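Long-range contacts in mitogen (Streptococcus dysgalactiae, PDB 2J4X), which acts as a zinc-binding bacterial superantigen of the staphylococcal and streptococcal toxin family, and is probably a toxin that stimulates T cells: residues N132-F137 with E192-S197; Y14-V18 with D141-K146; N57-Q62 with Y188-E192. All blocks are in the same frame, centred on the assembly; numbering follows the deposited sequence.

Contact 1 of 3, residues N132-F137 with E192-S197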
loop_
_atom_site.group_PDB
_atom_site.type_symbol
_atom_site.label_atom_id
_atom_site.label_comp_id
_atom_site.label_asym_id
_atom_site.label_seq_id
_atom_site.Cartn_x
_atom_site.Cartn_y
_atom_site.Cartn_z
ATOM N N ASN A 132 -11.451 8.537 2.524
ATOM C CA ASN A 132 -11.415 8.418 3.993
ATOM C C ASN A 132 -10.268 9.254 4.532
ATOM O O ASN A 132 -9.217 9.372 3.892
ATOM C CB ASN A 132 -11.234 6.973 4.418
ATOM C CG ASN A 132 -12.471 6.168 4.192
ATOM O OD1 ASN A 132 -13.523 6.501 4.742
ATOM N ND2 ASN A 132 -12.379 5.114 3.375
ATOM N N LYS A 133 -10.474 9.843 5.707
ATOM C CA LYS A 133 -9.469 10.696 6.334
ATOM C C LYS A 133 -8.254 9.867 6.706
ATOM O O LYS A 133 -7.115 10.351 6.698
ATOM C CB LYS A 133 -10.054 11.334 7.588
ATOM C CG LYS A 133 -9.115 12.280 8.306
ATOM C CD LYS A 133 -9.810 12.922 9.487
ATOM C CE LYS A 133 -9.178 14.254 9.767
ATOM N NZ LYS A 133 -9.275 15.119 8.554
ATOM N N PHE A 134 -8.525 8.605 7.041
ATOM C CA PHE A 134 -7.490 7.659 7.429
ATOM C C PHE A 134 -7.375 6.535 6.424
ATOM O O PHE A 134 -8.350 5.868 6.121
ATOM C CB PHE A 134 -7.767 7.109 8.853
ATOM C CG PHE A 134 -7.582 8.153 9.939
ATOM C CD1 PHE A 134 -8.673 8.872 10.436
ATOM C CD2 PHE A 134 -6.290 8.529 10.349
ATOM C CE1 PHE A 134 -8.476 9.964 11.316
ATOM C CE2 PHE A 134 -6.091 9.613 11.221
ATOM C CZ PHE A 134 -7.185 10.330 11.699
ATOM N N VAL A 135 -6.179 6.376 5.867
ATOM C CA VAL A 135 -5.910 5.301 4.913
ATOM C C VAL A 135 -4.586 4.664 5.332
ATOM O O VAL A 135 -3.673 5.355 5.794
ATOM C CB VAL A 135 -5.803 5.808 3.407
ATOM C CG1 VAL A 135 -6.984 6.715 3.064
ATOM C CG2 VAL A 135 -4.477 6.494 3.153
ATOM N N THR A 136 -4.484 3.350 5.194
ATOM C CA THR A 136 -3.247 2.684 5.553
ATOM C C THR A 136 -2.130 3.160 4.626
ATOM O O THR A 136 -2.392 3.550 3.486
ATOM C CB THR A 136 -3.348 1.145 5.396
ATOM O OG1 THR A 136 -3.825 0.816 4.078
ATOM C CG2 THR A 136 -4.249 0.568 6.454
ATOM N N PHE A 137 -0.896 3.143 5.128
ATOM C CA PHE A 137 0.264 3.487 4.321
ATOM C C PHE A 137 0.386 2.407 3.218
ATOM O O PHE A 137 0.777 2.706 2.086
ATOM C CB PHE A 137 1.527 3.492 5.187
ATOM C CG PHE A 137 2.808 3.534 4.389
ATOM C CD1 PHE A 137 3.200 4.694 3.737
ATOM C CD2 PHE A 137 3.596 2.388 4.245
ATOM C CE1 PHE A 137 4.346 4.709 2.957
ATOM C CE2 PHE A 137 4.749 2.403 3.458
ATOM C CZ PHE A 137 5.113 3.564 2.820
ATOM N N GLU A 192 0.185 0.661 9.685
ATOM C CA GLU A 192 0.464 2.084 9.822
ATOM C C GLU A 192 -0.624 2.778 9.008
ATOM O O GLU A 192 -0.948 2.318 7.917
ATOM C CB GLU A 192 1.842 2.397 9.236
ATOM C CG GLU A 192 2.505 3.624 9.833
ATOM C CD GLU A 192 3.716 4.130 9.040
ATOM O OE1 GLU A 192 4.432 3.293 8.421
ATOM O OE2 GLU A 192 3.957 5.373 9.056
ATOM N N THR A 193 -1.215 3.842 9.550
ATOM C CA THR A 193 -2.260 4.621 8.853
ATOM C C THR A 193 -1.831 6.096 8.650
ATOM O O THR A 193 -1.139 6.678 9.485
ATOM C CB THR A 193 -3.605 4.605 9.621
ATOM O OG1 THR A 193 -3.374 4.987 10.979
ATOM C CG2 THR A 193 -4.229 3.223 9.600
ATOM N N ILE A 194 -2.237 6.694 7.537
ATOM C CA ILE A 194 -1.870 8.068 7.236
ATOM C C ILE A 194 -3.100 8.944 7.388
ATOM O O ILE A 194 -4.184 8.554 6.992
ATOM C CB ILE A 194 -1.336 8.179 5.769
ATOM C CG1 ILE A 194 -0.188 7.189 5.559
ATOM C CG2 ILE A 194 -0.839 9.608 5.464
ATOM C CD1 ILE A 194 1.067 7.491 6.364
ATOM N N ASP A 195 -2.941 10.121 7.978
ATOM C CA ASP A 195 -4.064 11.053 8.137
ATOM C C ASP A 195 -4.030 11.839 6.845
ATOM O O ASP A 195 -3.160 12.695 6.664
ATOM C CB ASP A 195 -3.823 12.016 9.303
ATOM C CG ASP A 195 -5.042 12.889 9.616
ATOM O OD1 ASP A 195 -5.820 13.224 8.684
ATOM O OD2 ASP A 195 -5.207 13.251 10.809
ATOM N N MET A 196 -4.974 11.576 5.952
ATOM C CA MET A 196 -4.936 12.249 4.669
ATOM C C MET A 196 -5.073 13.768 4.711
ATOM O O MET A 196 -4.578 14.461 3.808
ATOM C CB MET A 196 -5.966 11.621 3.718
ATOM C CG MET A 196 -5.696 10.145 3.370
ATOM S SD MET A 196 -3.993 9.819 2.812
ATOM C CE MET A 196 -3.929 10.730 1.309
ATOM N N SER A 197 -5.711 14.288 5.762
ATOM C CA SER A 197 -5.906 15.738 5.892
ATOM C C SER A 197 -4.601 16.496 6.126
ATOM O O SER A 197 -4.529 17.690 5.842
ATOM C CB SER A 197 -6.919 16.078 7.008
ATOM O OG SER A 197 -6.451 15.711 8.298
#

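Contact 2 of 3, residues Y14-V18 with D141-K146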
loop_
_atom_site.group_PDB
_atom_site.type_symbol
_atom_site.label_atom_id
_atom_site.label_comp_id
_atom_site.label_asym_id
_atom_site.label_seq_id
_atom_site.Cartn_x
_atom_site.Cartn_y
_atom_site.Cartn_z
ATOM N N TYR A 14 4.203 -6.620 -6.394
ATOM C CA TYR A 14 3.187 -5.597 -6.600
ATOM C C TYR A 14 2.252 -5.727 -7.773
ATOM O O TYR A 14 1.386 -4.886 -7.946
ATOM C CB TYR A 14 3.840 -4.210 -6.595
ATOM C CG TYR A 14 4.429 -3.851 -5.245
ATOM C CD1 TYR A 14 3.607 -3.384 -4.211
ATOM C CD2 TYR A 14 5.794 -4.055 -4.969
ATOM C CE1 TYR A 14 4.119 -3.133 -2.931
ATOM C CE2 TYR A 14 6.316 -3.807 -3.696
ATOM C CZ TYR A 14 5.474 -3.350 -2.681
ATOM O OH TYR A 14 5.957 -3.136 -1.417
ATOM N N MET A 15 2.398 -6.766 -8.579
ATOM C CA MET A 15 1.480 -6.921 -9.687
ATOM C C MET A 15 0.232 -7.682 -9.205
ATOM O O MET A 15 -0.827 -7.650 -9.844
ATOM C CB MET A 15 2.137 -7.684 -10.830
ATOM C CG MET A 15 2.700 -9.018 -10.413
ATOM S SD MET A 15 3.034 -10.135 -11.798
ATOM C CE MET A 15 2.577 -11.724 -10.980
ATOM N N LYS A 16 0.350 -8.362 -8.073
ATOM C CA LYS A 16 -0.770 -9.110 -7.525
ATOM C C LYS A 16 -1.993 -8.230 -7.208
ATOM O O LYS A 16 -1.892 -7.005 -7.112
ATOM C CB LYS A 16 -0.300 -9.855 -6.286
ATOM C CG LYS A 16 0.663 -10.974 -6.619
ATOM C CD LYS A 16 1.288 -11.575 -5.367
ATOM C CE LYS A 16 1.950 -12.905 -5.684
ATOM N NZ LYS A 16 2.462 -12.873 -7.078
ATOM N N ASP A 17 -3.158 -8.855 -7.062
ATOM C CA ASP A 17 -4.381 -8.109 -6.778
ATOM C C ASP A 17 -4.442 -7.734 -5.320
ATOM O O ASP A 17 -3.622 -8.181 -4.518
ATOM C CB ASP A 17 -5.615 -8.929 -7.143
ATOM C CG ASP A 17 -5.557 -9.471 -8.571
ATOM O OD1 ASP A 17 -5.007 -8.779 -9.458
ATOM O OD2 ASP A 17 -6.068 -10.587 -8.811
ATOM N N VAL A 18 -5.412 -6.905 -4.976
ATOM C CA VAL A 18 -5.556 -6.478 -3.602
ATOM C C VAL A 18 -6.953 -6.821 -3.117
ATOM O O VAL A 18 -7.828 -7.167 -3.921
ATOM C CB VAL A 18 -5.335 -4.944 -3.468
ATOM C CG1 VAL A 18 -3.985 -4.550 -4.093
ATOM C CG2 VAL A 18 -6.487 -4.185 -4.112
ATOM N N ASP A 141 1.097 3.179 -0.686
ATOM C CA ASP A 141 2.306 2.614 -1.276
ATOM C C ASP A 141 2.016 1.702 -2.458
ATOM O O ASP A 141 2.630 1.835 -3.515
ATOM C CB ASP A 141 3.108 1.870 -0.195
ATOM C CG ASP A 141 4.540 1.558 -0.633
ATOM O OD1 ASP A 141 5.145 2.395 -1.335
ATOM O OD2 ASP A 141 5.071 0.494 -0.266
ATOM N N VAL A 142 1.078 0.780 -2.270
ATOM C CA VAL A 142 0.678 -0.152 -3.314
ATOM C C VAL A 142 0.024 0.526 -4.523
ATOM O O VAL A 142 0.310 0.181 -5.659
ATOM C CB VAL A 142 -0.300 -1.229 -2.751
ATOM C CG1 VAL A 142 -0.955 -2.011 -3.911
ATOM C CG2 VAL A 142 0.468 -2.163 -1.785
ATOM N N ARG A 143 -0.881 1.466 -4.295
ATOM C CA ARG A 143 -1.506 2.152 -5.414
ATOM C C ARG A 143 -0.467 3.043 -6.150
ATOM O O ARG A 143 -0.487 3.167 -7.395
ATOM C CB ARG A 143 -2.688 2.992 -4.908
ATOM C CG ARG A 143 -3.822 2.170 -4.306
ATOM C CD ARG A 143 -4.952 3.062 -3.791
ATOM N NE ARG A 143 -5.573 3.849 -4.856
ATOM C CZ ARG A 143 -6.486 4.791 -4.652
ATOM N NH1 ARG A 143 -6.882 5.066 -3.427
ATOM N NH2 ARG A 143 -7.012 5.460 -5.664
ATOM N N LEU A 144 0.444 3.652 -5.393
ATOM C CA LEU A 144 1.454 4.509 -5.999
ATOM C C LEU A 144 2.376 3.681 -6.861
ATOM O O LEU A 144 2.729 4.096 -7.970
ATOM C CB LEU A 144 2.269 5.261 -4.929
ATOM C CG LEU A 144 3.334 6.234 -5.460
ATOM C CD1 LEU A 144 3.476 7.421 -4.528
ATOM C CD2 LEU A 144 4.651 5.510 -5.636
ATOM N N ARG A 145 2.769 2.511 -6.364
ATOM C CA ARG A 145 3.667 1.642 -7.132
ATOM C C ARG A 145 2.975 1.108 -8.383
ATOM O O ARG A 145 3.566 1.120 -9.455
ATOM C CB ARG A 145 4.175 0.474 -6.274
ATOM C CG ARG A 145 5.144 0.898 -5.198
ATOM C CD ARG A 145 5.519 -0.245 -4.287
ATOM N NE ARG A 145 6.197 0.231 -3.089
ATOM C CZ ARG A 145 7.405 -0.156 -2.694
ATOM N NH1 ARG A 145 8.102 -1.035 -3.396
ATOM N NH2 ARG A 145 7.903 0.325 -1.573
ATOM N N LYS A 146 1.723 0.660 -8.250
ATOM C CA LYS A 146 0.949 0.131 -9.376
ATOM C C LYS A 146 0.747 1.192 -10.466
ATOM O O LYS A 146 0.808 0.894 -11.655
ATOM C CB LYS A 146 -0.397 -0.412 -8.889
ATOM C CG LYS A 146 -0.314 -1.804 -8.290
ATOM C CD LYS A 146 -1.681 -2.252 -7.740
ATOM C CE LYS A 146 -1.685 -3.674 -7.178
ATOM N NZ LYS A 146 -1.696 -4.693 -8.243
#

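Contact 3 of 3, residues N57-Q62 with Y188-E192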
loop_
_atom_site.group_PDB
_atom_site.type_symbol
_atom_site.label_atom_id
_atom_site.label_comp_id
_atom_site.label_asym_id
_atom_site.label_seq_id
_atom_site.Cartn_x
_atom_site.Cartn_y
_atom_site.Cartn_z
ATOM N N ASN A 57 -2.209 -11.153 8.213
ATOM C CA ASN A 57 -1.102 -11.352 9.125
ATOM C C ASN A 57 -0.804 -9.961 9.663
ATOM O O ASN A 57 -0.632 -9.020 8.880
ATOM C CB ASN A 57 0.082 -11.948 8.350
ATOM C CG ASN A 57 1.381 -11.943 9.134
ATOM O OD1 ASN A 57 1.410 -12.228 10.332
ATOM N ND2 ASN A 57 2.480 -11.630 8.445
ATOM N N VAL A 58 -0.789 -9.823 10.992
ATOM C CA VAL A 58 -0.522 -8.540 11.650
ATOM C C VAL A 58 0.476 -8.736 12.794
ATOM O O VAL A 58 0.721 -9.863 13.191
ATOM C CB VAL A 58 -1.825 -7.898 12.206
ATOM C CG1 VAL A 58 -1.718 -6.398 12.139
ATOM C CG2 VAL A 58 -3.028 -8.317 11.388
ATOM N N SER A 59 1.058 -7.653 13.310
ATOM C CA SER A 59 2.040 -7.738 14.398
ATOM C C SER A 59 1.398 -8.114 15.719
ATOM O O SER A 59 0.228 -7.813 15.941
ATOM C CB SER A 59 2.746 -6.400 14.601
ATOM O OG SER A 59 1.871 -5.448 15.176
ATOM N N PRO A 60 2.164 -8.755 16.630
ATOM C CA PRO A 60 1.599 -9.143 17.929
ATOM C C PRO A 60 0.864 -7.954 18.555
ATOM O O PRO A 60 -0.213 -8.104 19.143
ATOM C CB PRO A 60 2.832 -9.555 18.729
ATOM C CG PRO A 60 3.734 -10.117 17.669
ATOM C CD PRO A 60 3.600 -9.093 16.565
ATOM N N ALA A 61 1.450 -6.772 18.391
ATOM C CA ALA A 61 0.888 -5.544 18.926
ATOM C C ALA A 61 -0.467 -5.231 18.300
ATOM O O ALA A 61 -1.442 -4.945 19.005
ATOM C CB ALA A 61 1.854 -4.393 18.700
ATOM N N GLN A 62 -0.536 -5.281 16.973
ATOM C CA GLN A 62 -1.782 -4.997 16.271
ATOM C C GLN A 62 -2.870 -6.017 16.586
ATOM O O GLN A 62 -4.040 -5.668 16.645
ATOM C CB GLN A 62 -1.543 -4.971 14.764
ATOM C CG GLN A 62 -0.890 -3.733 14.275
ATOM C CD GLN A 62 -1.700 -2.537 14.631
ATOM O OE1 GLN A 62 -1.191 -1.583 15.215
ATOM N NE2 GLN A 62 -2.979 -2.572 14.290
ATOM N N TYR A 188 4.181 -4.350 6.159
ATOM C CA TYR A 188 2.816 -3.848 6.286
ATOM C C TYR A 188 2.036 -4.450 7.462
ATOM O O TYR A 188 0.887 -4.079 7.714
ATOM C CB TYR A 188 2.036 -4.099 4.982
ATOM C CG TYR A 188 2.635 -3.513 3.722
ATOM C CD1 TYR A 188 3.023 -2.180 3.663
ATOM C CD2 TYR A 188 2.726 -4.282 2.561
ATOM C CE1 TYR A 188 3.485 -1.621 2.464
ATOM C CE2 TYR A 188 3.178 -3.751 1.368
ATOM C CZ TYR A 188 3.554 -2.418 1.315
ATOM O OH TYR A 188 3.958 -1.875 0.108
ATOM N N THR A 189 2.658 -5.366 8.190
ATOM C CA THR A 189 1.969 -5.996 9.308
ATOM C C THR A 189 1.597 -5.032 10.454
ATOM O O THR A 189 0.774 -5.373 11.310
ATOM C CB THR A 189 2.797 -7.199 9.854
ATOM O OG1 THR A 189 4.120 -6.762 10.193
ATOM C CG2 THR A 189 2.896 -8.307 8.805
ATOM N N ASP A 190 2.163 -3.823 10.471
ATOM C CA ASP A 190 1.843 -2.869 11.540
ATOM C C ASP A 190 0.641 -1.955 11.317
ATOM O O ASP A 190 0.332 -1.132 12.173
ATOM C CB ASP A 190 3.062 -2.008 11.898
ATOM C CG ASP A 190 3.768 -1.454 10.689
ATOM O OD1 ASP A 190 3.111 -0.757 9.877
ATOM O OD2 ASP A 190 4.989 -1.724 10.565
ATOM N N ASN A 191 -0.043 -2.102 10.187
ATOM C CA ASN A 191 -1.216 -1.292 9.892
ATOM C C ASN A 191 -0.979 0.171 10.078
ATOM O O ASN A 191 -1.847 0.858 10.590
ATOM C CB ASN A 191 -2.390 -1.677 10.775
ATOM C CG ASN A 191 -3.010 -2.967 10.370
ATOM O OD1 ASN A 191 -3.370 -3.136 9.215
ATOM N ND2 ASN A 191 -3.146 -3.901 11.319
ATOM N N GLU A 192 0.185 0.661 9.685
ATOM C CA GLU A 192 0.464 2.084 9.822
ATOM C C GLU A 192 -0.624 2.778 9.008
ATOM O O GLU A 192 -0.948 2.318 7.917
ATOM C CB GLU A 192 1.842 2.397 9.236
ATOM C CG GLU A 192 2.505 3.624 9.833
ATOM C CD GLU A 192 3.716 4.130 9.040
ATOM O OE1 GLU A 192 4.432 3.293 8.421
ATOM O OE2 GLU A 192 3.957 5.373 9.056
#

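Contact 1 of 3, residues N132-F137 with E192-S197
A small two-stranded antiparallel sheet of the beta-grasp domain brings Phe-134, Val-135 and Thr-136 against Asp-195, Ile-194 and Thr-193. Its hydrogen-bonded pair is Val-135 with Ile-194: Ile-194 N lies 2.6 Å from Val-135 O in an almost straight bond, and Val-135 N donates in return to Ile-194 O. Beyond the strands the pairing continues through Met-196 N to Lys-133 O at one end and Phe-137 N to Glu-192 O at the other. In the second of these the donor stands above the carbonyl plane, where the chain turns into helix 137-150; Thr-136 is the N-cap of that helix, its OG1 accepting from Glu-139 N.

Val-135 and Ile-194 share the buried face, which Met-196 extends. With CG anti to the carbonyl carbon and a bend at chi2 (-50°), the Met-196 chain crosses Val-135 at about a right angle and sets its SD 3.4 Å from Val-135 CG2. Ile-194 CG1 rests 3.9 Å from Phe-137 CA. Val-135, Ile-194 and Met-196 all touch Ile-140 of the helix, and Ile-194 also meets Ile-170 and Tyr-172 of strand 166-172.

On the other face the Asp-195 carboxylate lies obliquely beside the Phe-134 ring, their planes 48° apart, with Asp-195 OD2 3.6 Å from Phe-134 CZ. Asp-195 OD1 takes two bonds from one face of its plane, from Ser-197 OG at 2.6 Å and from Ser-197 N, closing an Asx turn. Lys-133 runs alongside the aspartate, its NZ forming a long salt bridge of 3.9 Å to Asp-195 OD1, a charge that may further settle the carboxylate. The paired strands thus lie beside the start of the helix that packs on the main sheet, an arrangement consistent with the beta-grasp fold.

Contact 2 of 3, residues Y14-V18 with D141-K146
The helix of the beta-grasp domain, residues 137-150, meets the N-terminal part of the chain where Tyr-14, Lys-16 and Val-18 touch Val-142, Arg-145 and Lys-146. The end of helix 7-14 is pinned by a lysine. Lys-146 NZ donates to Lys-16 O at 2.6 Å and to Tyr-14 O at 3.1 Å, in both cases tilted some 30° from the carbonyl plane. An otherwise extended chain bends only at its last torsion (chi4 -76°), which turns the ammonium group into the curve of residues 14-16, and two backbone oxygens near the end of a helix share one positive charge.

Tyr-14 packs its ring face on Arg-145. Arg-145 CD sits over the middle of the ring, 3.4 Å from its centroid, as a CH-pi contact, and the guanidinium continues over the phenol end, its plane 22° from that of the ring; Arg-145 NH1 comes 3.3 Å from Tyr-14 CE2. At the ring edge, in plane, Val-142 CG2 approaches Tyr-14 CE1 to 3.9 Å. The guanidinium is in turn held from its own helix: Arg-145 NE donates in the guanidinium plane to Asp-141 OD1 at 3.0 Å, a salt bridge one turn apart, while NH1 bonds to Thr-184 O. Asp-141 has further partners in Trp-168 NE1 and Tyr-188 OH, the latter also bonded to Tyr-14 OH, and Pro-186 packs on the same cluster.

Further along, Val-18 CG1 and Val-142 CG1 meet tip to tip at 4.0 Å, and the Lys-146 chain slides past Val-18 in the opposite direction. Val-18 opens strand 18-21 of the OB-fold domain, so the contact forms part of the domain interface, where N-terminal residues pack on the beta-grasp helix as in the two-domain architecture of superantigens.

Contact 3 of 3, residues N57-Q62 with Y188-E192
Thr-189 and Ser-59 carry the polar link between these segments: Ser-59 N donates to Thr-189 O at 3.0 Å, with an N-H...O angle of 150°. The position of that oxygen is less certain, because the model places it too near Val-58, and the fine geometry of the bond should be read with that reserve. The serine that gives its N-H here uses its hydroxyl within its own segment: Ser-59 OG accepts from Gln-62 N at 3.0 Å, the N-cap bond of helix 60-65. Its position between the backbone N and the carbonyl carbon (chi1 71°) directs OG back to the first turn.

The loop carries its own polar turn. Asp-190 OD1 accepts from Glu-192 N through its anti lone pair, making an Asx turn, and between them Asn-191 takes a left-handed helical backbone that sends its side chain toward helix 60-65. There Asn-191 OD1 accepts from Leu-96 N, which anchors the amide on strand 87-98. The Leu-96 bond and the bond from Ser-59 N tie the loop ahead of strand 193-195, in the beta-grasp domain, to strand 87-98 and to the residue before helix 60-65 in the OB-fold domain, bridging the two domains of the toxin fold.

Van der Waals contacts complete the join. Thr-189 CG2 rests 3.4 Å from Asn-57 ND2, a nitrogen that is bonded to Asp-93 OD2 of strand 87-98, while the threonine hydroxyl turns to Asn-187 OD1. Gln-62 reaches over the loop from the helix, its chain bent at chi2, and its CG comes 3.6 Å from Asp-190 O and 3.7 Å from Asn-191 ND2. The amide planes of Gln-62 and Asn-191 stand steeply to each other, 75° apart, with Phe-66 also touching Asn-191.

In the fold
The three contacts interleave along the chain: residues 14-18 and 57-62 of the OB-fold domain come first, then 132-137 and 141-146, then 188-192 and 192-197. Contact 1 lies within the beta-grasp domain, whereas contacts 2 and 3 both cross the boundary between the domains. Strand 134-136 runs directly into helix 137-150, joining contact 1 to contact 2, their centres about 17 Å apart; Glu-192 is shared by contacts 1 and 3, about 15 Å apart. Contacts 2 and 3, with centres about 19 Å apart, touch at the Tyr-188 hydroxyl. Domain interface and beta-grasp framework are therefore continuous, while the zinc site lies away from both interdomain contacts.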